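Local coordinates for protein extracellular sialidase/neuraminidase, putative (Aspergillus fumigatus, PDB 2XZI) that cleaves terminal deaminoneuraminic acid (KDN) from glycans as a Kdnase of the sialidase family, binding the sugar in a beta-propeller pocket, at residues A[125-129]-A[130-134]; A[158-161]-A[162-165]; A[376-379]-A[380-384]. All coordinates share one frame; numbering follows the deposited sequence.

Contact 1 (A[125-129]-A[130-134]); sequences TYSQN and GKDVL. With KDM (deamino-alpha-neuraminic acid), chain C.
Ser127 and Asp132 tie together the first turn of the loop that follows the short strand 126-127, in an example of how a turn can be fixed beside a binding site. The tight part is small and polar. Ser127 OG donates to Asp132 OD2 over 2.6 Å, on the anti lone pair of that oxygen, and also receives a weak bond from Gly130 N at 3.0 Å. The hydroxyl can face both partners because it sits between its own backbone N and carbonyl carbon (chi1 69°). Gly130 N makes a second weak bond to Ser127 O. Phe65 packs on both Ser127 and Asp132, and Thr140 OG1 is hydrogen-bonded to Ser127 OG and Asp132 N. A water bridges Asn129 N and Asp132 OD2. The rest is looser: Leu134 CD1 comes no nearer than 4.3 Å to Thr125 CA, and the side chain of Lys131 leads off at the exposed surface. Gln128 leaves the turn, its chain extended, for the bound sugar. Gln128 OE1 accepts from KDM O7 at 2.7 Å and Gln128 NE2 donates to KDM O9 at 2.8 Å, nearly straight at 168°. Taking one proton and giving another sets which end of the amide faces which hydroxyl, and so fixes its flip.

Contact 2 (A[158-161]-A[162-165]); sequences SRDD and GNTW
With chi1 at 58°, the carboxylate of Asp160 swings between its own backbone N and carbonyl carbon and folds over the turn toward Thr164, whose OG1 takes the corresponding place on its residue (chi1 65°). The two side chains cross at about a right angle. Each carboxylate oxygen of Asp160 meets a different donor of Thr164: Asp160 OD1 accepts from Thr164 N at 2.9 Å, and Asp160 OD2 from Thr164 OG1 at 2.7 Å, both on the syn side but tilted out of the carboxylate plane. This double grip limits rotation of the acid, and a water bridges its OD2 to Asn163 ND2. Asp160 to Asn163 form a type I' turn, closed by Asn163 N to Asp160 O at 3.2 Å. Ser158 OG, in turn, accepts from Gly162 N at 2.9 Å and lies 2.8 Å from Thr164 O. The CB of Ser158 rests over one face of Trp165, 3.6 Å from the centroid of the six-membered ring, a CH-pi contact. Tyr72 meets the same indole edge-to-face, while Asp161 turns away to a salt bridge with Arg50 and a hydrogen bond with Thr46. The sequence Ser-Arg-Asp-Asp-Gly-Asn-Thr-Trp is an Asp box, which in sialidase propellers occupies, as here, the turn between the third and fourth strands of a blade.

Contact 3 (A[376-379]-A[380-384]); sequences NLSW and ILNGP
Ser378 and Asn382 meet one turn apart, where the last turn of a short helix shares out its hydrogen bonds. Ser378 O accepts twice from Asn382, from the backbone N and from the side-chain ND2, each at 2.9 Å; the two donors reach it from opposite faces of the carbonyl plane. The amide can curl back in this way because CG of Asn382 lies beside its own backbone N (chi1 -75°). Asn382 ND2 also gives a weak bond to Ser378 OG at 3.0 Å. At the other end Asn376 is the N-cap: its OD1 accepts from Trp379 N at 2.9 Å, with the donor above the amide carbonyl plane. Helix 377-381 follows strand 368-375 of a propeller blade, with Asn376 between them, and the N-terminal residues run along its polar flank: Lys6 O accepts from Asn382 ND2, Ala8 O pairs with Ser378 OG, Ala9 O accepts from Asn376 ND2, and Tyr11 N donates to Asn376 OD1. Inside the helix, Leu381 N donates to Leu377 O at 2.9 Å, whereas the bond from Ile380 N to Asn376 O is weak at 3.4 Å. Gly383 N returns to Ile380 O at 3.2 Å. Trp379 O is taken by Arg322, while Leu377 and Ile380 form the apolar flank, packed on Ile309 and Ile349.

The three examples lie on one propeller but do not touch. Contacts 1 and 2 belong to the same blade, the one built on strands 101-109, 115-122, 152-158 and 169-170: residues 125-134 lie between its second and third strands, and residues 158-165 begin at the end of the third and lead toward the fourth. Their centres are still about 33 Å apart. Contact 1, through Gln128, enters the pocket of one of the two bound sugars, the one also held by Arg39, Arg58, Asp64, Arg245 and Arg302; the side chain of Leu134 is about 11 Å from the bound sodium ion. Contact 3 lies across the chain's centre from contact 1, about 44 Å between centres, and about 34 Å between centres from contact 2, beside the blade that joins the two chain ends.

Contact 1 (A[125-129]-A[130-134])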
ATOM      1  N   THR A 125      -9.528 -22.315   0.929  1.00 14.22           N
ATOM      2  CA  THR A 125     -10.588 -22.728   1.841  1.00 14.17           C
ATOM      3  C   THR A 125     -10.312 -22.255   3.256  1.00 13.49           C
ATOM      4  O   THR A 125     -10.931 -22.735   4.204  1.00 14.18           O
ATOM      5  CB  THR A 125     -10.781 -24.263   1.841  1.00 14.49           C
ATOM      6  OG1 THR A 125      -9.557 -24.898   2.231  1.00 16.67           O
ATOM      7  CG2 THR A 125     -11.228 -24.762   0.450  1.00 14.84           C
ATOM      8  N   TYR A 126      -9.380 -21.313   3.399  1.00 12.04           N
ATOM      9  CA  TYR A 126      -9.099 -20.698   4.702  1.00 11.29           C
ATOM     10  C   TYR A 126      -9.446 -19.214   4.720  1.00 10.99           C
ATOM     11  O   TYR A 126      -9.398 -18.538   3.681  1.00 11.14           O
ATOM     12  CB  TYR A 126      -7.630 -20.871   5.080  1.00 11.06           C
ATOM     13  CG  TYR A 126      -7.239 -22.290   5.357  1.00 11.08           C
ATOM     14  CD1 TYR A 126      -6.859 -23.137   4.321  1.00 11.89           C
ATOM     15  CD2 TYR A 126      -7.266 -22.805   6.654  1.00 11.48           C
ATOM     16  CE1 TYR A 126      -6.509 -24.456   4.561  1.00 13.87           C
ATOM     17  CE2 TYR A 126      -6.914 -24.120   6.900  1.00 14.06           C
ATOM     18  CZ  TYR A 126      -6.538 -24.935   5.849  1.00 13.16           C
ATOM     19  OH  TYR A 126      -6.184 -26.245   6.081  1.00 16.58           O
ATOM     20  N   SER A 127      -9.789 -18.717   5.906  1.00 10.31           N
ATOM     21  CA  SER A 127     -10.011 -17.292   6.127  1.00  9.88           C
ATOM     22  C   SER A 127      -9.524 -16.898   7.513  1.00 10.12           C
ATOM     23  O   SER A 127      -9.356 -17.765   8.374  1.00  9.55           O
ATOM     24  CB  SER A 127     -11.482 -16.917   5.925  1.00 10.31           C
ATOM     25  OG  SER A 127     -12.314 -17.463   6.944  1.00 10.35           O
ATOM     26  N   GLN A 128      -9.289 -15.601   7.719  1.00 10.01           N
ATOM     27  CA  GLN A 128      -8.762 -15.102   8.981  1.00 10.23           C
ATOM     28  C   GLN A 128      -9.587 -15.558  10.184  1.00 11.13           C
ATOM     29  O   GLN A 128      -9.029 -16.045  11.170  1.00 11.39           O
ATOM     30  CB  GLN A 128      -8.632 -13.574   8.931  1.00 10.25           C
ATOM     31  CG  GLN A 128      -7.930 -12.986  10.163  1.00 10.80           C
ATOM     32  CD  GLN A 128      -7.570 -11.528   9.991  1.00 11.48           C
ATOM     33  OE1 GLN A 128      -8.117 -10.827   9.137  1.00 11.72           O
ATOM     34  NE2 GLN A 128      -6.639 -11.057  10.814  1.00 11.55           N
ATOM     35  N   ASN A 129     -10.905 -15.419  10.091  1.00 12.15           N
ATOM     36  CA  ASN A 129     -11.789 -15.791  11.200  1.00 13.39           C
ATOM     37  C   ASN A 129     -12.288 -17.233  11.132  1.00 13.65           C
ATOM     38  O   ASN A 129     -12.649 -17.809  12.160  1.00 13.91           O
ATOM     39  CB  ASN A 129     -12.980 -14.842  11.280  1.00 14.20           C
ATOM     40  CG  ASN A 129     -12.567 -13.406  11.529  1.00 17.19           C
ATOM     41  OD1 ASN A 129     -11.627 -13.135  12.277  1.00 20.64           O
ATOM     42  ND2 ASN A 129     -13.283 -12.475  10.913  1.00 21.01           N
ATOM     43  N   GLY A 130     -12.297 -17.822   9.939  1.00 13.51           N
ATOM     44  CA  GLY A 130     -12.902 -19.136   9.746  1.00 13.69           C
ATOM     45  C   GLY A 130     -14.420 -19.062   9.719  1.00 14.45           C
ATOM     46  O   GLY A 130     -15.015 -18.047  10.099  1.00 14.46           O
ATOM     47  N   LYS A 131     -15.041 -20.139   9.248  1.00 14.70           N
ATOM     48  CA  LYS A 131     -16.510 -20.249   9.156  1.00 15.69           C
ATOM     49  C   LYS A 131     -17.166 -19.169   8.291  1.00 15.76           C
ATOM     50  O   LYS A 131     -18.325 -18.797   8.502  1.00 16.42           O
ATOM     51  CB  LYS A 131     -17.157 -20.300  10.547  1.00 16.34           C
ATOM     52  CG  LYS A 131     -16.593 -21.374  11.465  1.00 18.64           C
ATOM     53  CD  LYS A 131     -16.765 -22.768  10.889  1.00 21.46           C
ATOM     54  CE  LYS A 131     -16.297 -23.828  11.872  1.00 23.44           C
ATOM     55  NZ  LYS A 131     -16.396 -25.191  11.272  1.00 23.83           N
ATOM     56  N   ASP A 132     -16.406 -18.657   7.327  1.00 15.00           N
ATOM     57  CA  ASP A 132     -16.938 -17.753   6.317  1.00 15.11           C
ATOM     58  C   ASP A 132     -17.453 -18.565   5.130  1.00 15.40           C
ATOM     59  O   ASP A 132     -16.905 -19.623   4.802  1.00 15.94           O
ATOM     60  CB  ASP A 132     -15.851 -16.786   5.863  1.00 14.78           C
ATOM     61  CG  ASP A 132     -15.455 -15.815   6.946  1.00 15.38           C
ATOM     62  OD1 ASP A 132     -16.324 -15.049   7.432  1.00 16.92           O
ATOM     63  OD2 ASP A 132     -14.273 -15.813   7.326  1.00 14.63           O
ATOM     64  N   VAL A 133     -18.507 -18.071   4.486  1.00 15.82           N
ATOM     65  CA  VAL A 133     -19.117 -18.807   3.384  1.00 16.01           C
ATOM     66  C   VAL A 133     -18.550 -18.308   2.048  1.00 15.80           C
ATOM     67  O   VAL A 133     -18.623 -17.125   1.737  1.00 16.30           O
ATOM     68  CB  VAL A 133     -20.657 -18.684   3.405  1.00 16.31           C
ATOM     69  CG1 VAL A 133     -21.269 -19.583   2.361  1.00 16.23           C
ATOM     70  CG2 VAL A 133     -21.213 -19.040   4.784  1.00 16.93           C
ATOM     71  N   LEU A 134     -17.977 -19.227   1.282  1.00 15.54           N
ATOM     72  CA  LEU A 134     -17.470 -18.937  -0.056  1.00 15.34           C
ATOM     73  C   LEU A 134     -18.620 -18.892  -1.068  1.00 15.56           C
ATOM     74  O   LEU A 134     -19.741 -19.289  -0.744  1.00 15.28           O
ATOM     75  CB  LEU A 134     -16.400 -19.959  -0.443  1.00 15.50           C
ATOM     76  CG  LEU A 134     -15.108 -19.890   0.388  1.00 15.72           C
ATOM     77  CD1 LEU A 134     -14.369 -21.213   0.349  1.00 16.97           C
ATOM     78  CD2 LEU A 134     -14.210 -18.753  -0.113  1.00 16.63           C
TER
HETATM   79  C2  KDM C 500      -8.937  -5.629   6.149  1.00 17.17           C
HETATM   80  C1  KDM C 500      -9.567  -4.256   6.341  1.00 15.48           C
HETATM   81  C3  KDM C 500      -8.426  -5.794   4.705  1.00 15.42           C
HETATM   82  C4  KDM C 500      -7.234  -6.787   4.582  1.00 13.71           C
HETATM   83  C5  KDM C 500      -7.022  -7.690   5.803  1.00 13.09           C
HETATM   84  C6  KDM C 500      -6.866  -6.807   7.067  1.00 15.14           C
HETATM   85  C7  KDM C 500      -6.885  -7.613   8.375  1.00 15.08           C
HETATM   86  C8  KDM C 500      -6.544  -6.707   9.571  1.00 16.09           C
HETATM   87  C9  KDM C 500      -6.609  -7.482  10.876  1.00 16.78           C
HETATM   88  O5  KDM C 500      -5.882  -8.567   5.612  1.00 11.91           O
HETATM   89  O1A KDM C 500      -9.990  -3.646   5.331  1.00 14.82           O
HETATM   90  O1B KDM C 500      -9.627  -3.851   7.526  1.00 15.44           O
HETATM   91  O4  KDM C 500      -7.470  -7.611   3.439  1.00 11.01           O
HETATM   92  O6  KDM C 500      -7.900  -5.772   7.170  1.00 17.01           O
HETATM   93  O7  KDM C 500      -8.188  -8.177   8.554  1.00 13.04           O
HETATM   94  O8  KDM C 500      -5.215  -6.180   9.447  1.00 16.52           O
HETATM   95  O9  KDM C 500      -5.564  -8.467  10.847  1.00 17.94           O
HETATM   96  O2  KDM C 500      -9.998  -6.556   6.409  1.00 17.19           O
HETATM   97  O   HOH W   1     -12.319 -14.123   8.065  1.00 14.89           O

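Contact 2 (A[158-161]-A[162-165])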
ATOM      1  N   SER A 158      10.773  -8.112 -10.702  1.00  6.62           N
ATOM      2  CA  SER A 158      10.852  -7.803 -12.124  1.00  7.15           C
ATOM      3  C   SER A 158      12.196  -7.175 -12.437  1.00  7.19           C
ATOM      4  O   SER A 158      12.685  -6.324 -11.691  1.00  6.80           O
ATOM      5  CB  SER A 158       9.709  -6.869 -12.527  1.00  7.90           C
ATOM      6  OG  SER A 158       9.856  -6.407 -13.868  1.00  6.82           O
ATOM      7  N   ARG A 159      12.783  -7.610 -13.562  1.00  6.76           N
ATOM      8  CA  ARG A 159      14.061  -7.060 -14.020  1.00  7.59           C
ATOM      9  C   ARG A 159      13.888  -6.179 -15.255  1.00  8.08           C
ATOM     10  O   ARG A 159      14.879  -5.683 -15.803  1.00  9.21           O
ATOM     11  CB  ARG A 159      15.036  -8.184 -14.386  1.00  7.80           C
ATOM     12  CG  ARG A 159      15.119  -9.343 -13.422  1.00  9.88           C
ATOM     13  CD  ARG A 159      15.712  -8.944 -12.077  1.00  9.19           C
ATOM     14  NE  ARG A 159      15.931 -10.126 -11.241  1.00  9.14           N
ATOM     15  CZ  ARG A 159      16.701 -10.139 -10.152  1.00  6.76           C
ATOM     16  NH1 ARG A 159      17.284  -9.017  -9.719  1.00  8.68           N
ATOM     17  NH2 ARG A 159      16.845 -11.274  -9.468  1.00  9.76           N
ATOM     18  N   ASP A 160      12.646  -6.004 -15.692  1.00  7.19           N
ATOM     19  CA  ASP A 160      12.345  -5.295 -16.943  1.00  7.58           C
ATOM     20  C   ASP A 160      11.289  -4.206 -16.743  1.00  7.69           C
ATOM     21  O   ASP A 160      10.348  -4.061 -17.537  1.00  7.58           O
ATOM     22  CB  ASP A 160      11.949  -6.287 -18.043  1.00  7.82           C
ATOM     23  CG  ASP A 160      10.746  -7.142 -17.675  1.00  9.55           C
ATOM     24  OD1 ASP A 160      10.113  -6.909 -16.617  1.00  9.58           O
ATOM     25  OD2 ASP A 160      10.420  -8.078 -18.454  1.00 12.41           O
ATOM     26  N   ASP A 161      11.465  -3.460 -15.645  1.00  7.37           N
ATOM     27  CA  ASP A 161      10.666  -2.266 -15.356  1.00  7.65           C
ATOM     28  C   ASP A 161       9.173  -2.630 -15.198  1.00  8.05           C
ATOM     29  O   ASP A 161       8.270  -1.853 -15.588  1.00  8.09           O
ATOM     30  CB  ASP A 161      10.917  -1.212 -16.459  1.00  7.98           C
ATOM     31  CG  ASP A 161      10.868   0.220 -15.948  1.00  8.84           C
ATOM     32  OD1 ASP A 161      11.052   0.458 -14.732  1.00  8.54           O
ATOM     33  OD2 ASP A 161      10.671   1.142 -16.786  1.00  9.68           O
ATOM     34  N   GLY A 162       8.911  -3.798 -14.608  1.00  7.11           N
ATOM     35  CA  GLY A 162       7.544  -4.240 -14.335  1.00  7.49           C
ATOM     36  C   GLY A 162       6.847  -4.968 -15.463  1.00  7.85           C
ATOM     37  O   GLY A 162       5.690  -5.377 -15.325  1.00  7.51           O
ATOM     38  N   ASN A 163       7.529  -5.134 -16.598  1.00  8.39           N
ATOM     39  CA  ASN A 163       6.876  -5.801 -17.732  1.00  8.96           C
ATOM     40  C   ASN A 163       6.535  -7.276 -17.455  1.00  8.83           C
ATOM     41  O   ASN A 163       5.455  -7.767 -17.814  1.00  9.04           O
ATOM     42  CB  ASN A 163       7.719  -5.666 -19.001  1.00  9.76           C
ATOM     43  CG  ASN A 163       6.942  -6.018 -20.248  1.00 11.83           C
ATOM     44  OD1 ASN A 163       5.789  -5.624 -20.398  1.00 12.68           O
ATOM     45  ND2 ASN A 163       7.574  -6.763 -21.155  1.00 15.45           N
ATOM     46  N   THR A 164       7.457  -7.973 -16.796  1.00  8.59           N
ATOM     47  CA  THR A 164       7.223  -9.349 -16.401  1.00  9.00           C
ATOM     48  C   THR A 164       7.748  -9.590 -14.992  1.00  7.88           C
ATOM     49  O   THR A 164       8.613  -8.858 -14.493  1.00  7.95           O
ATOM     50  CB  THR A 164       7.898 -10.360 -17.351  1.00  9.44           C
ATOM     51  OG1 THR A 164       9.311 -10.200 -17.267  1.00  9.74           O
ATOM     52  CG2 THR A 164       7.441 -10.175 -18.812  1.00 10.65           C
ATOM     53  N   TRP A 165       7.209 -10.640 -14.390  1.00  7.61           N
ATOM     54  CA  TRP A 165       7.435 -11.002 -12.992  1.00  7.71           C
ATOM     55  C   TRP A 165       7.820 -12.468 -12.864  1.00  8.37           C
ATOM     56  O   TRP A 165       7.264 -13.327 -13.543  1.00  8.98           O
ATOM     57  CB  TRP A 165       6.143 -10.738 -12.193  1.00  7.51           C
ATOM     58  CG  TRP A 165       5.850  -9.288 -12.173  1.00  6.16           C
ATOM     59  CD1 TRP A 165       5.092  -8.584 -13.083  1.00  6.72           C
ATOM     60  CD2 TRP A 165       6.386  -8.327 -11.268  1.00  6.51           C
ATOM     61  NE1 TRP A 165       5.103  -7.251 -12.770  1.00  7.19           N
ATOM     62  CE2 TRP A 165       5.891  -7.063 -11.659  1.00  6.75           C
ATOM     63  CE3 TRP A 165       7.228  -8.409 -10.149  1.00  5.58           C
ATOM     64  CZ2 TRP A 165       6.225  -5.874 -10.977  1.00  6.37           C
ATOM     65  CZ3 TRP A 165       7.559  -7.236  -9.465  1.00  5.25           C
ATOM     66  CH2 TRP A 165       7.058  -5.982  -9.889  1.00  4.68           C
TER
HETATM   67  O   HOH W   2      11.533  -9.617 -15.148  1.00 10.89           O
HETATM   68  O   HOH W   3      10.416  -7.669 -21.087  1.00 23.73           O

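Contact 3 (A[376-379]-A[380-384])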
ATOM      1  N   ASN A 376       0.561  18.290  -6.236  1.00  6.34           N
ATOM      2  CA  ASN A 376       1.841  18.792  -5.770  1.00  6.46           C
ATOM      3  C   ASN A 376       1.789  19.294  -4.339  1.00  6.44           C
ATOM      4  O   ASN A 376       0.731  19.326  -3.703  1.00  6.02           O
ATOM      5  CB  ASN A 376       2.439  19.830  -6.727  1.00  6.74           C
ATOM      6  CG  ASN A 376       1.573  21.070  -6.903  1.00  6.51           C
ATOM      7  OD1 ASN A 376       0.491  21.215  -6.312  1.00  7.55           O
ATOM      8  ND2 ASN A 376       2.052  21.974  -7.741  1.00  8.44           N
ATOM      9  N   LEU A 377       2.959  19.635  -3.815  1.00  6.59           N
ATOM     10  CA  LEU A 377       3.058  20.145  -2.453  1.00  7.03           C
ATOM     11  C   LEU A 377       2.232  21.412  -2.309  1.00  6.71           C
ATOM     12  O   LEU A 377       1.565  21.607  -1.291  1.00  6.47           O
ATOM     13  CB  LEU A 377       4.514  20.412  -2.079  1.00  7.54           C
ATOM     14  CG  LEU A 377       5.417  19.193  -1.939  1.00  7.04           C
ATOM     15  CD1 LEU A 377       6.842  19.693  -1.791  1.00  9.31           C
ATOM     16  CD2 LEU A 377       4.998  18.299  -0.766  1.00  8.73           C
ATOM     17  N   SER A 378       2.264  22.267  -3.336  1.00  6.74           N
ATOM     18  CA  SER A 378       1.463  23.486  -3.323  1.00  6.82           C
ATOM     19  C   SER A 378      -0.015  23.206  -3.094  1.00  6.90           C
ATOM     20  O   SER A 378      -0.666  23.908  -2.346  1.00  7.60           O
ATOM     21  CB  SER A 378       1.603  24.229  -4.634  1.00  7.08           C
ATOM     22  OG  SER A 378       0.746  25.348  -4.606  1.00  6.93           O
ATOM     23  N   TRP A 379      -0.534  22.162  -3.729  1.00  7.22           N
ATOM     24  CA  TRP A 379      -1.933  21.814  -3.520  1.00  7.38           C
ATOM     25  C   TRP A 379      -2.209  21.501  -2.044  1.00  7.39           C
ATOM     26  O   TRP A 379      -3.191  21.986  -1.474  1.00  7.35           O
ATOM     27  CB  TRP A 379      -2.386  20.673  -4.435  1.00  8.13           C
ATOM     28  CG  TRP A 379      -3.830  20.366  -4.269  1.00  7.40           C
ATOM     29  CD1 TRP A 379      -4.876  20.994  -4.876  1.00  7.44           C
ATOM     30  CD2 TRP A 379      -4.399  19.370  -3.414  1.00  6.99           C
ATOM     31  NE1 TRP A 379      -6.064  20.443  -4.465  1.00  7.74           N
ATOM     32  CE2 TRP A 379      -5.803  19.438  -3.571  1.00  7.38           C
ATOM     33  CE3 TRP A 379      -3.861  18.413  -2.537  1.00  7.01           C
ATOM     34  CZ2 TRP A 379      -6.681  18.590  -2.877  1.00  7.39           C
ATOM     35  CZ3 TRP A 379      -4.731  17.557  -1.861  1.00  7.14           C
ATOM     36  CH2 TRP A 379      -6.125  17.652  -2.036  1.00  7.14           C
ATOM     37  N   ILE A 380      -1.337  20.727  -1.405  1.00  6.97           N
ATOM     38  CA  ILE A 380      -1.529  20.416   0.008  1.00  7.29           C
ATOM     39  C   ILE A 380      -1.473  21.683   0.853  1.00  7.48           C
ATOM     40  O   ILE A 380      -2.342  21.916   1.700  1.00  7.70           O
ATOM     41  CB  ILE A 380      -0.459  19.448   0.540  1.00  7.73           C
ATOM     42  CG1 ILE A 380      -0.440  18.147  -0.276  1.00  7.68           C
ATOM     43  CG2 ILE A 380      -0.713  19.133   2.017  1.00  7.03           C
ATOM     44  CD1 ILE A 380       0.699  17.159   0.108  1.00  6.07           C
ATOM     45  N   LEU A 381      -0.435  22.486   0.626  1.00  7.66           N
ATOM     46  CA  LEU A 381      -0.157  23.688   1.438  1.00  8.46           C
ATOM     47  C   LEU A 381      -1.177  24.812   1.299  1.00  9.21           C
ATOM     48  O   LEU A 381      -1.334  25.615   2.214  1.00  9.81           O
ATOM     49  CB  LEU A 381       1.249  24.214   1.140  1.00  8.14           C
ATOM     50  CG  LEU A 381       2.361  23.255   1.550  1.00  9.28           C
ATOM     51  CD1 LEU A 381       3.671  23.672   0.870  1.00 10.19           C
ATOM     52  CD2 LEU A 381       2.483  23.189   3.069  1.00  9.83           C
ATOM     53  N   ASN A 382      -1.866  24.863   0.165  1.00  8.71           N
ATOM     54  CA  ASN A 382      -2.900  25.864  -0.066  1.00  9.17           C
ATOM     55  C   ASN A 382      -4.296  25.398   0.355  1.00  9.15           C
ATOM     56  O   ASN A 382      -5.301  26.043   0.038  1.00  9.76           O
ATOM     57  CB  ASN A 382      -2.823  26.349  -1.515  1.00  9.28           C
ATOM     58  CG  ASN A 382      -1.648  27.293  -1.721  1.00 10.60           C
ATOM     59  OD1 ASN A 382      -1.649  28.417  -1.212  1.00 13.17           O
ATOM     60  ND2 ASN A 382      -0.626  26.840  -2.449  1.00  9.17           N
ATOM     61  N   GLY A 383      -4.356  24.293   1.098  1.00  9.13           N
ATOM     62  CA  GLY A 383      -5.613  23.784   1.638  1.00  9.34           C
ATOM     63  C   GLY A 383      -6.216  24.784   2.621  1.00  9.61           C
ATOM     64  O   GLY A 383      -5.473  25.507   3.292  1.00 10.10           O
ATOM     65  N   PRO A 384      -7.554  24.822   2.713  1.00  9.74           N
ATOM     66  CA  PRO A 384      -8.279  25.826   3.501  1.00  9.97           C
ATOM     67  C   PRO A 384      -8.160  25.640   5.016  1.00 11.10           C
ATOM     68  O   PRO A 384      -8.580  26.514   5.766  1.00 10.14           O
ATOM     69  CB  PRO A 384      -9.729  25.623   3.047  1.00 10.63           C
ATOM     70  CG  PRO A 384      -9.799  24.198   2.703  1.00 10.66           C
ATOM     71  CD  PRO A 384      -8.484  23.912   2.024  1.00  9.51           C
TER